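Local coordinates for protein intradiol ring-cleavage dioxygenase (PDB 4ILV) that probably cleaves catechol-type aromatic rings between their two hydroxylated carbons, using a bound iron(III) ion and dioxygen, as in other intradiol dioxygenases, at residues T53-S58 with F100-H105; T144-F149 with D158-P163. All blocks are in the same frame, centred on the assembly; numbering follows the deposited sequence.

Contact 1: residues T53-S58 with F100-H105; sequences TSLVTS and FAFRGH
L55 and V56, in the loop that precedes strand 64-72, lie against F102, in the turn leading into strand 103-107, and against R103 and G104 at the start of that strand, an outer one of the antiparallel sheet in the beta-sandwich typical of intradiol dioxygenases. The turn is a type II beta turn from F100 to R103, with F102 at its third position. Apolar contacts dominate. L55 turns its side chain toward the strand, CG anti to the carbonyl carbon (chi1 -56°), and its two methyls divide the backbone between them: CD1 lies 4.0 Å from F102 C, while CD2 reaches G104 N at 3.8 Å. A side chain on G104 would run into this same CD2. Beside it, V56 CG1 meets the ring of F102 obliquely, 3.6 Å from F102 CE1, and L55 O lies over one face of that ring. T118 and I119 of strand 113-119 also touch F102, tying the turn to the other sheet. Polar contact between the segments runs through water. No direct hydrogen bond crosses, but one water donates a hydrogen bond to L55 O at 2.7 Å and accepts one from F102 N at 2.8 Å. R103 points away from the loop, where its guanidinium bonds to Y44 O and D96 O. R103 O, beside the leucine methyl, accepts from R52 NH1.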
loop_
_atom_site.group_PDB
_atom_site.type_symbol
_atom_site.label_atom_id
_atom_site.label_comp_id
_atom_site.label_asym_id
_atom_site.label_seq_id
_atom_site.Cartn_x
_atom_site.Cartn_y
_atom_site.Cartn_z
ATOM N N THR A 53 -9.929 4.128 5.656
ATOM C CA THR A 53 -8.598 4.642 5.328
ATOM C C THR A 53 -7.656 4.448 6.507
ATOM O O THR A 53 -6.439 4.531 6.355
ATOM C CB THR A 53 -8.634 6.121 5.022
ATOM O OG1 THR A 53 -9.191 6.801 6.148
ATOM C CG2 THR A 53 -9.484 6.392 3.777
ATOM N N SER A 54 -8.226 4.197 7.690
ATOM C CA SER A 54 -7.411 3.977 8.876
ATOM C C SER A 54 -7.480 2.521 9.333
ATOM O O SER A 54 -8.566 1.985 9.531
ATOM C CB SER A 54 -7.852 4.909 10.001
ATOM O OG SER A 54 -7.093 4.678 11.175
ATOM N N LEU A 55 -6.324 1.890 9.516
ATOM C CA LEU A 55 -6.284 0.487 9.916
ATOM C C LEU A 55 -5.928 0.340 11.384
ATOM O O LEU A 55 -5.872 -0.770 11.897
ATOM C CB LEU A 55 -5.230 -0.267 9.100
ATOM C CG LEU A 55 -5.369 -0.198 7.579
ATOM C CD1 LEU A 55 -4.299 -1.042 6.917
ATOM C CD2 LEU A 55 -6.772 -0.640 7.130
ATOM N N VAL A 56 -5.650 1.453 12.053
ATOM C CA VAL A 56 -5.113 1.394 13.407
ATOM C C VAL A 56 -5.757 2.407 14.326
ATOM O O VAL A 56 -6.452 3.312 13.876
ATOM C CB VAL A 56 -3.603 1.657 13.430
ATOM C CG1 VAL A 56 -2.881 0.680 12.512
ATOM C CG2 VAL A 56 -3.302 3.103 13.007
ATOM N N THR A 57 -5.520 2.241 15.624
ATOM C CA THR A 57 -5.868 3.260 16.602
ATOM C C THR A 57 -4.600 3.647 17.364
ATOM O O THR A 57 -3.504 3.162 17.062
ATOM C CB THR A 57 -6.927 2.764 17.611
ATOM O OG1 THR A 57 -6.286 2.030 18.652
ATOM C CG2 THR A 57 -7.961 1.881 16.933
ATOM N N SER A 58 -4.754 4.526 18.348
ATOM C CA SER A 58 -3.656 4.908 19.226
ATOM C C SER A 58 -3.170 3.708 20.037
ATOM O O SER A 58 -2.003 3.634 20.418
ATOM C CB SER A 58 -4.116 6.020 20.166
ATOM O OG SER A 58 -4.814 7.015 19.439
ATOM N N PHE A 100 -10.232 -9.339 9.497
ATOM C CA PHE A 100 -9.785 -8.372 8.504
ATOM C C PHE A 100 -8.919 -7.284 9.109
ATOM O O PHE A 100 -8.807 -6.183 8.552
ATOM C CB PHE A 100 -10.989 -7.781 7.757
ATOM C CG PHE A 100 -11.651 -8.759 6.819
ATOM C CD1 PHE A 100 -11.337 -8.768 5.471
ATOM C CD2 PHE A 100 -12.575 -9.675 7.290
ATOM C CE1 PHE A 100 -11.936 -9.666 4.612
ATOM C CE2 PHE A 100 -13.177 -10.581 6.437
ATOM C CZ PHE A 100 -12.858 -10.573 5.093
ATOM N N ALA A 101 -8.283 -7.584 10.239
ATOM C CA ALA A 101 -7.327 -6.628 10.780
ATOM C C ALA A 101 -6.257 -6.326 9.718
ATOM O O ALA A 101 -5.794 -7.227 9.013
ATOM C CB ALA A 101 -6.694 -7.149 12.064
ATOM N N PHE A 102 -5.893 -5.054 9.598
ATOM C CA PHE A 102 -4.902 -4.611 8.621
ATOM C C PHE A 102 -5.282 -4.898 7.190
ATOM O O PHE A 102 -4.424 -5.110 6.328
ATOM C CB PHE A 102 -3.509 -5.138 8.965
ATOM C CG PHE A 102 -2.932 -4.472 10.160
ATOM C CD1 PHE A 102 -2.407 -3.192 10.054
ATOM C CD2 PHE A 102 -2.963 -5.085 11.400
ATOM C CE1 PHE A 102 -1.894 -2.549 11.154
ATOM C CE2 PHE A 102 -2.450 -4.443 12.521
ATOM C CZ PHE A 102 -1.916 -3.173 12.397
ATOM N N ARG A 103 -6.589 -4.879 6.953
ATOM C CA ARG A 103 -7.156 -4.949 5.617
ATOM C C ARG A 103 -8.188 -3.825 5.519
ATOM O O ARG A 103 -9.020 -3.652 6.412
ATOM C CB ARG A 103 -7.821 -6.310 5.381
ATOM C CG ARG A 103 -6.925 -7.498 5.739
ATOM C CD ARG A 103 -7.587 -8.826 5.426
ATOM N NE ARG A 103 -6.733 -9.959 5.770
ATOM C CZ ARG A 103 -5.798 -10.462 4.967
ATOM N NH1 ARG A 103 -5.073 -11.506 5.366
ATOM N NH2 ARG A 103 -5.578 -9.920 3.765
ATOM N N GLY A 104 -8.129 -3.044 4.451
ATOM C CA GLY A 104 -9.101 -1.983 4.254
ATOM C C GLY A 104 -8.956 -1.325 2.889
ATOM O O GLY A 104 -7.846 -1.198 2.385
ATOM N N HIS A 105 -10.071 -0.905 2.294
ATOM C CA HIS A 105 -10.029 -0.265 0.982
ATOM C C HIS A 105 -10.646 1.126 0.996
ATOM O O HIS A 105 -11.384 1.489 1.927
ATOM C CB HIS A 105 -10.723 -1.129 -0.078
ATOM C CG HIS A 105 -12.214 -1.205 0.076
ATOM N ND1 HIS A 105 -12.847 -2.254 0.715
ATOM C CD2 HIS A 105 -13.196 -0.376 -0.347
ATOM C CE1 HIS A 105 -14.154 -2.053 0.693
ATOM N NE2 HIS A 105 -14.390 -0.920 0.054
HETATM O O HOH W 1 -7.216 -2.959 10.943
#

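Contact 2: residues T144-F149 with D158-P163; sequences TTQLYF and DALFDP
Y148 and F161 form an edge-to-face aromatic pair that fastens the loop after strand 143-148 onto that strand, an outer member of the antiparallel sheet of the beta-sandwich. The close packing is over one face of the tyrosine and at its hydroxyl end. F161 turns its ring edge to the Y148 face, with centroids 5.2 Å apart and planes at 66°, and its CD1 comes within 3.7 Å of Y148 CG. With F161 CG anti to its own backbone N (chi1 171°), the ring reaches the CB end of the tyrosine, while F161 CA makes a CH-pi contact over the ring face, 4.2 Å from the Y148 centroid. D162 N approaches obliquely, 3.7 Å from Y148 CE2. At the hydroxyl end, Y148 OH is 3.2 Å from L160 O; Q39 joins the two, its OE1 hydrogen-bonded to the hydroxyl and its NE2 to the carbonyl. A leucine in place of Y148 would probably open a gap beside F161 and leave Q39 OE1 without its hydroxyl partner. The looser side lies toward L160, which is partly exposed and whose side chain meets the strand through CB, near the tyrosine hydroxyl, and through CD2, a longer 4.2 Å from Q146 NE2. Q146 spends its polar end elsewhere: OE1 accepts from R127 NH1. The loop bends through a type I beta turn from D158 to F161. An Asx turn accompanies it, L160 N donating to D158 OD1 at 2.8 Å, on the anti side and 34° out of the carboxylate plane.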
loop_
_atom_site.group_PDB
_atom_site.type_symbol
_atom_site.label_atom_id
_atom_site.label_comp_id
_atom_site.label_asym_id
_atom_site.label_seq_id
_atom_site.Cartn_x
_atom_site.Cartn_y
_atom_site.Cartn_z
ATOM N N THR A 144 -2.470 -5.498 -9.360
ATOM C CA THR A 144 -1.992 -6.027 -8.080
ATOM C C THR A 144 -0.516 -5.719 -7.915
ATOM O O THR A 144 0.290 -6.011 -8.807
ATOM C CB THR A 144 -2.177 -7.550 -7.996
ATOM O OG1 THR A 144 -3.570 -7.863 -8.095
ATOM C CG2 THR A 144 -1.614 -8.105 -6.670
ATOM N N THR A 145 -0.150 -5.137 -6.780
ATOM C CA THR A 145 1.240 -4.735 -6.595
ATOM C C THR A 145 1.616 -4.596 -5.128
ATOM O O THR A 145 0.827 -4.918 -4.242
ATOM C CB THR A 145 1.551 -3.430 -7.401
ATOM O OG1 THR A 145 2.953 -3.173 -7.401
ATOM C CG2 THR A 145 0.816 -2.226 -6.832
ATOM N N GLN A 146 2.832 -4.132 -4.870
ATOM C CA GLN A 146 3.297 -3.943 -3.502
ATOM C C GLN A 146 4.075 -2.640 -3.341
ATOM O O GLN A 146 4.614 -2.107 -4.314
ATOM C CB GLN A 146 4.207 -5.105 -3.100
ATOM C CG GLN A 146 3.554 -6.455 -3.223
ATOM C CD GLN A 146 4.477 -7.584 -2.826
ATOM O OE1 GLN A 146 5.389 -7.403 -2.011
ATOM N NE2 GLN A 146 4.244 -8.763 -3.394
ATOM N N LEU A 147 4.150 -2.141 -2.112
ATOM C CA LEU A 147 4.981 -0.977 -1.819
ATOM C C LEU A 147 6.124 -1.345 -0.885
ATOM O O LEU A 147 5.925 -2.088 0.081
ATOM C CB LEU A 147 4.141 0.133 -1.192
ATOM C CG LEU A 147 2.876 0.516 -1.966
ATOM C CD1 LEU A 147 2.125 1.618 -1.232
ATOM C CD2 LEU A 147 3.186 0.931 -3.413
ATOM N N TYR A 148 7.314 -0.812 -1.159
ATOM C CA TYR A 148 8.504 -1.129 -0.364
ATOM C C TYR A 148 9.024 0.085 0.388
ATOM O O TYR A 148 8.617 1.216 0.116
ATOM C CB TYR A 148 9.615 -1.721 -1.236
ATOM C CG TYR A 148 9.235 -3.047 -1.854
ATOM C CD1 TYR A 148 9.245 -4.208 -1.098
ATOM C CD2 TYR A 148 8.858 -3.137 -3.188
ATOM C CE1 TYR A 148 8.898 -5.426 -1.647
ATOM C CE2 TYR A 148 8.504 -4.355 -3.747
ATOM C CZ TYR A 148 8.524 -5.497 -2.960
ATOM O OH TYR A 148 8.181 -6.720 -3.486
ATOM N N PHE A 149 9.931 -0.176 1.329
ATOM C CA PHE A 149 10.476 0.823 2.236
ATOM C C PHE A 149 11.934 1.081 1.932
ATOM O O PHE A 149 12.683 0.139 1.673
ATOM C CB PHE A 149 10.350 0.329 3.694
ATOM C CG PHE A 149 8.934 0.271 4.172
ATOM C CD1 PHE A 149 8.442 1.233 5.035
ATOM C CD2 PHE A 149 8.079 -0.720 3.722
ATOM C CE1 PHE A 149 7.119 1.200 5.457
ATOM C CE2 PHE A 149 6.756 -0.770 4.147
ATOM C CZ PHE A 149 6.276 0.198 5.015
ATOM N N ASP A 158 15.733 -9.907 -0.950
ATOM C CA ASP A 158 14.435 -10.321 -1.470
ATOM C C ASP A 158 14.372 -10.080 -2.975
ATOM O O ASP A 158 14.297 -8.939 -3.430
ATOM C CB ASP A 158 13.323 -9.555 -0.747
ATOM C CG ASP A 158 11.923 -10.045 -1.101
ATOM O OD1 ASP A 158 11.733 -10.685 -2.156
ATOM O OD2 ASP A 158 10.994 -9.766 -0.320
ATOM N N ALA A 159 14.388 -11.171 -3.736
ATOM C CA ALA A 159 14.353 -11.118 -5.196
ATOM C C ALA A 159 13.109 -10.418 -5.739
ATOM O O ALA A 159 13.108 -9.937 -6.870
ATOM C CB ALA A 159 14.462 -12.520 -5.774
ATOM N N LEU A 160 12.051 -10.361 -4.936
ATOM C CA LEU A 160 10.813 -9.725 -5.374
ATOM C C LEU A 160 10.898 -8.204 -5.328
ATOM O O LEU A 160 10.076 -7.515 -5.921
ATOM C CB LEU A 160 9.646 -10.183 -4.503
ATOM C CG LEU A 160 8.732 -11.290 -5.022
ATOM C CD1 LEU A 160 9.462 -12.621 -5.056
ATOM C CD2 LEU A 160 7.485 -11.378 -4.153
ATOM N N PHE A 161 11.893 -7.688 -4.614
ATOM C CA PHE A 161 12.029 -6.252 -4.415
ATOM C C PHE A 161 12.212 -5.530 -5.737
ATOM O O PHE A 161 12.901 -6.022 -6.621
ATOM C CB PHE A 161 13.208 -5.935 -3.490
ATOM C CG PHE A 161 13.532 -4.479 -3.428
ATOM C CD1 PHE A 161 12.765 -3.625 -2.658
ATOM C CD2 PHE A 161 14.581 -3.954 -4.176
ATOM C CE1 PHE A 161 13.045 -2.270 -2.611
ATOM C CE2 PHE A 161 14.869 -2.594 -4.138
ATOM C CZ PHE A 161 14.094 -1.748 -3.355
ATOM N N ASP A 162 11.577 -4.371 -5.870
ATOM C CA ASP A 162 11.687 -3.551 -7.074
ATOM C C ASP A 162 11.768 -2.083 -6.665
ATOM O O ASP A 162 10.804 -1.536 -6.130
ATOM C CB ASP A 162 10.461 -3.774 -7.963
ATOM C CG ASP A 162 10.537 -3.024 -9.299
ATOM O OD1 ASP A 162 11.454 -2.201 -9.506
ATOM O OD2 ASP A 162 9.632 -3.243 -10.133
ATOM N N PRO A 163 12.915 -1.432 -6.925
ATOM C CA PRO A 163 13.118 -0.025 -6.559
ATOM C C PRO A 163 12.051 0.908 -7.138
ATOM O O PRO A 163 11.836 1.980 -6.580
ATOM C CB PRO A 163 14.490 0.300 -7.155
ATOM C CG PRO A 163 14.738 -0.767 -8.160
ATOM C CD PRO A 163 14.093 -1.987 -7.604
#

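In the fold
Contacts 1 and 2 lie on opposite sides of the chain's centre, their own centres 21 Å apart and their nearest atoms about 11 Å apart. They do not touch, yet both reach the same antiparallel sheet: contact 1 involves strand 103-107 and contact 2 strand 143-148, its two outermost strands, with 83-87 and 130-136 between. The iron(III), held by Y95, Y124, H130 and H132, lies nearer contact 2: the Q146 side chain is about 6 Å from the metal and touches H130 and H132, whereas the R103 side chain in contact 1 is about 9 Å away. Contact 2 thus borders the metal site through the second shell, and contact 1 lies farther from it, at the other outer strand.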